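Local coordinates for intimin adherence protein (Escherichia coli O157:H7, PDB 3NCX) that probably anchors the bacterium to host cells by binding the translocated intimin receptor Tir through its C-terminal lectin-like domain, at residues M143-Q152 and V176-V186. The protein carries 1 engineered substitution. Numbering follows the deposited sequence.
Sequences MNSITAWIKQ and VNVNTPNVYAV
Trp149 has CG anti to its carbonyl carbon (chi1 -75°), which carries the indole into the bend of 176-186, while Val183 holds CG1 anti to the backbone N (chi1 -174°) and lays that methyl over one face of the five-membered ring, a CH-pi contact. Both segments belong to the C-type lectin-like domain, and the contact lies where edge strands of its two three-stranded sheets meet: strand 147-149 edges one, strand 184-188 the other. They touch through a single bridge, Ala148 to Tyr184, and their short axes diverge by 56°. The one direct hydrogen bond between the two segments runs from Tyr184 N to Thr147 O (2.8 Å). Two residues on along each strand, a water takes over, donating to Trp149 O (2.7 Å) and accepting from Val186 N (3.0 Å), so the splaying strands stay linked. Beside the bridge, Ala148 CB packs on Val186 CG2.

The six-membered half of the indole reaches the bend itself. Asn177 O lies in the indole plane at its edge, 3.4 Å from Trp149 CH2, and Val176 CG1 comes obliquely to the same corner. NE1 is spent on Ala104 O, and Tyr106 meets the indole edge-to-face. The bend is tied by Thr180 OG1, which donates to Asn177 O.

Toward the other end, Thr147 O lies at the edge of the Tyr184 ring, in its plane, and Ile146 and Met143 cross the tyrosine side chain obliquely. Ile146 CG2 sits at CD1; Met143 SD lies 5.3 Å from the Tyr184 ring centroid, a slanting Met-aromatic contact, and Met143 CE reaches Tyr184 OH at 3.8 Å.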
ATOM      1  N   MET A 143       3.955  15.068  -0.609  1.00 22.13           N
ATOM      2  CA  MET A 143       5.373  14.889  -0.906  1.00 18.78           C
ATOM      3  C   MET A 143       5.646  14.746  -2.399  1.00 18.96           C
ATOM      4  O   MET A 143       4.838  14.182  -3.138  1.00 19.24           O
ATOM      5  CB  MET A 143       5.919  13.674  -0.159  1.00 15.82           C
ATOM      6  CG  MET A 143       5.775  13.775   1.347  1.00 15.75           C
ATOM      7  SD  MET A 143       5.618  12.159   2.124  1.00 20.97           S
ATOM      8  CE  MET A 143       5.381  12.632   3.835  1.00 18.99           C
ATOM      9  N   ASN A 144       6.789  15.267  -2.832  1.00 21.32           N
ATOM     10  CA  ASN A 144       7.229  15.136  -4.216  1.00 20.27           C
ATOM     11  C   ASN A 144       8.312  14.074  -4.342  1.00 19.72           C
ATOM     12  O   ASN A 144       8.527  13.511  -5.416  1.00 24.02           O
ATOM     13  CB  ASN A 144       7.758  16.472  -4.741  1.00 23.70           C
ATOM     14  CG  ASN A 144       6.680  17.532  -4.829  1.00 28.97           C
ATOM     15  OD1 ASN A 144       5.553  17.255  -5.241  1.00 35.00           O
ATOM     16  ND2 ASN A 144       7.020  18.756  -4.443  1.00 26.94           N
ATOM     17  N   SER A 145       8.991  13.809  -3.232  1.00 20.38           N
ATOM     18  CA  SER A 145      10.076  12.839  -3.205  1.00 20.00           C
ATOM     19  C   SER A 145      10.087  12.064  -1.893  1.00 16.13           C
ATOM     20  O   SER A 145       9.881  12.635  -0.824  1.00 16.36           O
ATOM     21  CB  SER A 145      11.417  13.547  -3.395  1.00 18.91           C
ATOM     22  OG  SER A 145      12.500  12.691  -3.077  1.00 16.85           O
ATOM     23  N   ILE A 146      10.323  10.760  -1.984  1.00 10.87           N
ATOM     24  CA  ILE A 146      10.469   9.929  -0.797  1.00 14.28           C
ATOM     25  C   ILE A 146      11.698   9.036  -0.927  1.00 20.29           C
ATOM     26  O   ILE A 146      11.599   7.881  -1.345  1.00 12.80           O
ATOM     27  CB  ILE A 146       9.226   9.052  -0.543  1.00 17.42           C
ATOM     28  CG1 ILE A 146       7.964   9.911  -0.466  1.00 16.76           C
ATOM     29  CG2 ILE A 146       9.394   8.252   0.741  1.00 11.24           C
ATOM     30  CD1 ILE A 146       6.711   9.117  -0.180  1.00 13.24           C
ATOM     31  N   THR A 147      12.857   9.584  -0.575  1.00 17.93           N
ATOM     32  CA  THR A 147      14.100   8.825  -0.602  1.00 16.56           C
ATOM     33  C   THR A 147      14.146   7.880   0.593  1.00 15.75           C
ATOM     34  O   THR A 147      13.919   8.294   1.732  1.00 12.68           O
ATOM     35  CB  THR A 147      15.336   9.754  -0.577  1.00 12.90           C
ATOM     36  OG1 THR A 147      15.317  10.612  -1.725  1.00  7.33           O
ATOM     37  CG2 THR A 147      16.615   8.939  -0.588  1.00 12.96           C
ATOM     38  N   ALA A 148      14.436   6.610   0.331  1.00 11.94           N
ATOM     39  CA  ALA A 148      14.443   5.599   1.383  1.00 16.11           C
ATOM     40  C   ALA A 148      15.804   4.922   1.529  1.00 19.69           C
ATOM     41  O   ALA A 148      16.471   4.629   0.537  1.00 18.38           O
ATOM     42  CB  ALA A 148      13.360   4.560   1.118  1.00 11.44           C
ATOM     43  N   TRP A 149      16.211   4.675   2.771  1.00 18.10           N
ATOM     44  CA  TRP A 149      17.458   3.965   3.034  1.00 20.52           C
ATOM     45  C   TRP A 149      17.363   2.512   2.587  1.00 16.75           C
ATOM     46  O   TRP A 149      16.322   1.875   2.734  1.00 16.40           O
ATOM     47  CB  TRP A 149      17.807   4.001   4.526  1.00 18.58           C
ATOM     48  CG  TRP A 149      18.327   5.317   5.024  1.00 19.87           C
ATOM     49  CD1 TRP A 149      17.710   6.164   5.902  1.00 19.39           C
ATOM     50  CD2 TRP A 149      19.575   5.933   4.685  1.00 21.02           C
ATOM     51  NE1 TRP A 149      18.496   7.267   6.127  1.00 17.76           N
ATOM     52  CE2 TRP A 149      19.646   7.151   5.392  1.00 22.26           C
ATOM     53  CE3 TRP A 149      20.639   5.573   3.851  1.00 16.94           C
ATOM     54  CZ2 TRP A 149      20.738   8.014   5.287  1.00 15.39           C
ATOM     55  CZ3 TRP A 149      21.722   6.429   3.750  1.00 20.79           C
ATOM     56  CH2 TRP A 149      21.763   7.636   4.465  1.00 17.44           C
ATOM     57  N   ILE A 150      18.453   1.994   2.032  1.00 20.94           N
ATOM     58  CA  ILE A 150      18.584   0.563   1.794  1.00 21.60           C
ATOM     59  C   ILE A 150      19.585   0.030   2.811  1.00 22.58           C
ATOM     60  O   ILE A 150      20.535   0.728   3.164  1.00 17.45           O
ATOM     61  CB  ILE A 150      19.078   0.248   0.360  1.00 17.48           C
ATOM     62  CG1 ILE A 150      17.931   0.341  -0.648  1.00 14.64           C
ATOM     63  CG2 ILE A 150      19.672  -1.150   0.291  1.00 23.03           C
ATOM     64  CD1 ILE A 150      17.408   1.734  -0.870  1.00 20.71           C
ATOM     65  N   LYS A 151      19.367  -1.187   3.300  1.00 22.46           N
ATOM     66  CA  LYS A 151      20.298  -1.785   4.251  1.00 22.26           C
ATOM     67  C   LYS A 151      21.698  -1.857   3.649  1.00 25.13           C
ATOM     68  O   LYS A 151      21.909  -2.502   2.621  1.00 30.49           O
ATOM     69  CB  LYS A 151      19.831  -3.174   4.681  1.00 23.02           C
ATOM     70  CG  LYS A 151      20.747  -3.837   5.697  1.00 25.97           C
ATOM     71  CD  LYS A 151      20.148  -5.125   6.236  1.00 26.89           C
ATOM     72  CE  LYS A 151      21.096  -5.803   7.210  1.00 26.74           C
ATOM     73  NZ  LYS A 151      21.467  -4.905   8.338  1.00 33.21           N
ATOM     74  N   GLN A 152      22.648  -1.188   4.294  1.00 25.17           N
ATOM     75  CA  GLN A 152      24.004  -1.072   3.767  1.00 27.90           C
ATOM     76  C   GLN A 152      24.750  -2.403   3.759  1.00 26.39           C
ATOM     77  O   GLN A 152      24.680  -3.173   4.717  1.00 21.80           O
ATOM     78  CB  GLN A 152      24.801  -0.021   4.547  1.00 25.05           C
ATOM     79  CG  GLN A 152      24.998  -0.343   6.021  1.00 24.73           C
ATOM     80  CD  GLN A 152      25.802   0.720   6.750  1.00 23.91           C
ATOM     81  OE1 GLN A 152      26.160   0.553   7.916  1.00 22.94           O
ATOM     82  NE2 GLN A 152      26.089   1.821   6.064  1.00 20.90           N
ATOM     83  N   VAL A 176      25.717   7.224  -0.696  1.00 17.49           N
ATOM     84  CA  VAL A 176      25.137   8.281   0.119  1.00 16.83           C
ATOM     85  C   VAL A 176      25.647   8.179   1.550  1.00 17.46           C
ATOM     86  O   VAL A 176      25.455   7.159   2.211  1.00 20.54           O
ATOM     87  CB  VAL A 176      23.599   8.202   0.133  1.00 17.34           C
ATOM     88  CG1 VAL A 176      23.025   9.255   1.069  1.00 12.23           C
ATOM     89  CG2 VAL A 176      23.045   8.363  -1.274  1.00 16.56           C
ATOM     90  N   ASN A 177      26.303   9.233   2.027  1.00 19.08           N
ATOM     91  CA  ASN A 177      26.811   9.245   3.393  1.00 18.91           C
ATOM     92  C   ASN A 177      25.696   8.992   4.401  1.00 18.07           C
ATOM     93  O   ASN A 177      24.591   9.511   4.256  1.00 20.77           O
ATOM     94  CB  ASN A 177      27.525  10.561   3.702  1.00 14.62           C
ATOM     95  CG  ASN A 177      28.758  10.768   2.849  1.00 17.16           C
ATOM     96  OD1 ASN A 177      29.078  11.891   2.460  1.00 30.69           O
ATOM     97  ND2 ASN A 177      29.457   9.682   2.545  1.00 16.28           N
ATOM     98  N   VAL A 178      25.988   8.185   5.415  1.00 19.93           N
ATOM     99  CA  VAL A 178      24.978   7.799   6.396  1.00 19.79           C
ATOM    100  C   VAL A 178      24.302   9.010   7.033  1.00 18.72           C
ATOM    101  O   VAL A 178      23.096   8.998   7.281  1.00 20.49           O
ATOM    102  CB  VAL A 178      25.563   6.887   7.496  1.00 17.80           C
ATOM    103  CG1 VAL A 178      25.950   5.533   6.914  1.00 13.72           C
ATOM    104  CG2 VAL A 178      26.757   7.550   8.168  1.00 20.27           C
ATOM    105  N   ASN A 179      25.079  10.057   7.287  1.00 17.67           N
ATOM    106  CA  ASN A 179      24.550  11.263   7.914  1.00 19.89           C
ATOM    107  C   ASN A 179      24.042  12.280   6.900  1.00 21.79           C
ATOM    108  O   ASN A 179      24.378  13.463   6.969  1.00 20.75           O
ATOM    109  CB  ASN A 179      25.598  11.902   8.825  1.00 22.80           C
ATOM    110  CG  ASN A 179      25.939  11.031  10.015  1.00 19.31           C
ATOM    111  OD1 ASN A 179      25.109  10.255  10.489  1.00 17.43           O
ATOM    112  ND2 ASN A 179      27.166  11.155  10.505  1.00 24.09           N
ATOM    113  N   THR A 180      23.230  11.809   5.960  1.00 18.65           N
ATOM    114  CA  THR A 180      22.615  12.677   4.967  1.00 17.93           C
ATOM    115  C   THR A 180      21.176  12.984   5.361  1.00 15.95           C
ATOM    116  O   THR A 180      20.422  12.080   5.716  1.00 20.11           O
ATOM    117  CB  THR A 180      22.629  12.032   3.567  1.00 15.73           C
ATOM    118  OG1 THR A 180      23.982  11.820   3.148  1.00 15.75           O
ATOM    119  CG2 THR A 180      21.928  12.928   2.558  1.00 11.34           C
ATOM    120  N   PRO A 181      20.793  14.267   5.308  1.00 14.61           N
ATOM    121  CA  PRO A 181      19.418  14.675   5.610  1.00 18.98           C
ATOM    122  C   PRO A 181      18.468  14.353   4.461  1.00 17.49           C
ATOM    123  O   PRO A 181      18.916  13.923   3.399  1.00 15.15           O
ATOM    124  CB  PRO A 181      19.539  16.190   5.780  1.00 14.82           C
ATOM    125  CG  PRO A 181      20.683  16.561   4.900  1.00 15.32           C
ATOM    126  CD  PRO A 181      21.658  15.423   5.011  1.00 16.14           C
ATOM    127  N   ASN A 182      17.173  14.557   4.681  1.00 16.26           N
ATOM    128  CA  ASN A 182      16.161  14.358   3.647  1.00 17.00           C
ATOM    129  C   ASN A 182      15.987  12.903   3.216  1.00 16.27           C
ATOM    130  O   ASN A 182      15.553  12.631   2.098  1.00 19.75           O
ATOM    131  CB  ASN A 182      16.458  15.235   2.427  1.00 14.53           C
ATOM    132  CG  ASN A 182      16.506  16.712   2.768  1.00 17.48           C
ATOM    133  OD1 ASN A 182      17.554  17.351   2.662  1.00 21.01           O
ATOM    134  ND2 ASN A 182      15.370  17.264   3.178  1.00 15.56           N
ATOM    135  N   VAL A 183      16.319  11.970   4.101  1.00 17.44           N
ATOM    136  CA  VAL A 183      16.148  10.550   3.806  1.00 16.20           C
ATOM    137  C   VAL A 183      15.209   9.895   4.814  1.00 15.93           C
ATOM    138  O   VAL A 183      15.442   9.958   6.022  1.00 19.99           O
ATOM    139  CB  VAL A 183      17.491   9.798   3.802  1.00 12.33           C
ATOM    140  CG1 VAL A 183      17.284   8.363   3.355  1.00 11.54           C
ATOM    141  CG2 VAL A 183      18.491  10.501   2.899  1.00 11.05           C
ATOM    142  N   TYR A 184      14.149   9.269   4.312  1.00 15.44           N
ATOM    143  CA  TYR A 184      13.138   8.658   5.170  1.00 15.51           C
ATOM    144  C   TYR A 184      13.551   7.283   5.679  1.00 15.97           C
ATOM    145  O   TYR A 184      14.192   6.512   4.966  1.00 16.67           O
ATOM    146  CB  TYR A 184      11.800   8.552   4.435  1.00 10.84           C
ATOM    147  CG  TYR A 184      11.082   9.872   4.286  1.00 14.83           C
ATOM    148  CD1 TYR A 184      11.360  10.717   3.222  1.00 16.78           C
ATOM    149  CD2 TYR A 184      10.129  10.274   5.211  1.00 13.07           C
ATOM    150  CE1 TYR A 184      10.710  11.925   3.081  1.00 15.98           C
ATOM    151  CE2 TYR A 184       9.474  11.481   5.079  1.00 13.65           C
ATOM    152  CZ  TYR A 184       9.767  12.303   4.011  1.00 17.63           C
ATOM    153  OH  TYR A 184       9.117  13.509   3.872  1.00 16.29           O
ATOM    154  N   ALA A 185      13.177   6.985   6.919  1.00 13.85           N
ATOM    155  CA  ALA A 185      13.391   5.660   7.483  1.00 14.41           C
ATOM    156  C   ALA A 185      12.215   4.761   7.126  1.00 14.46           C
ATOM    157  O   ALA A 185      11.153   4.842   7.744  1.00 16.47           O
ATOM    158  CB  ALA A 185      13.558   5.742   8.991  1.00 17.08           C
ATOM    159  N   VAL A 186      12.403   3.913   6.120  1.00 16.05           N
ATOM    160  CA  VAL A 186      11.344   3.016   5.675  1.00 15.11           C
ATOM    161  C   VAL A 186      11.502   1.628   6.285  1.00 17.93           C
ATOM    162  O   VAL A 186      12.466   0.915   6.004  1.00 17.65           O
ATOM    163  CB  VAL A 186      11.290   2.908   4.137  1.00 12.99           C
ATOM    164  CG1 VAL A 186      10.262   1.873   3.715  1.00 16.66           C
ATOM    165  CG2 VAL A 186      10.964   4.259   3.522  1.00 13.66           C
TER
HETATM  166  O   HOH W   1      14.934   3.022   4.811  1.00 13.59           O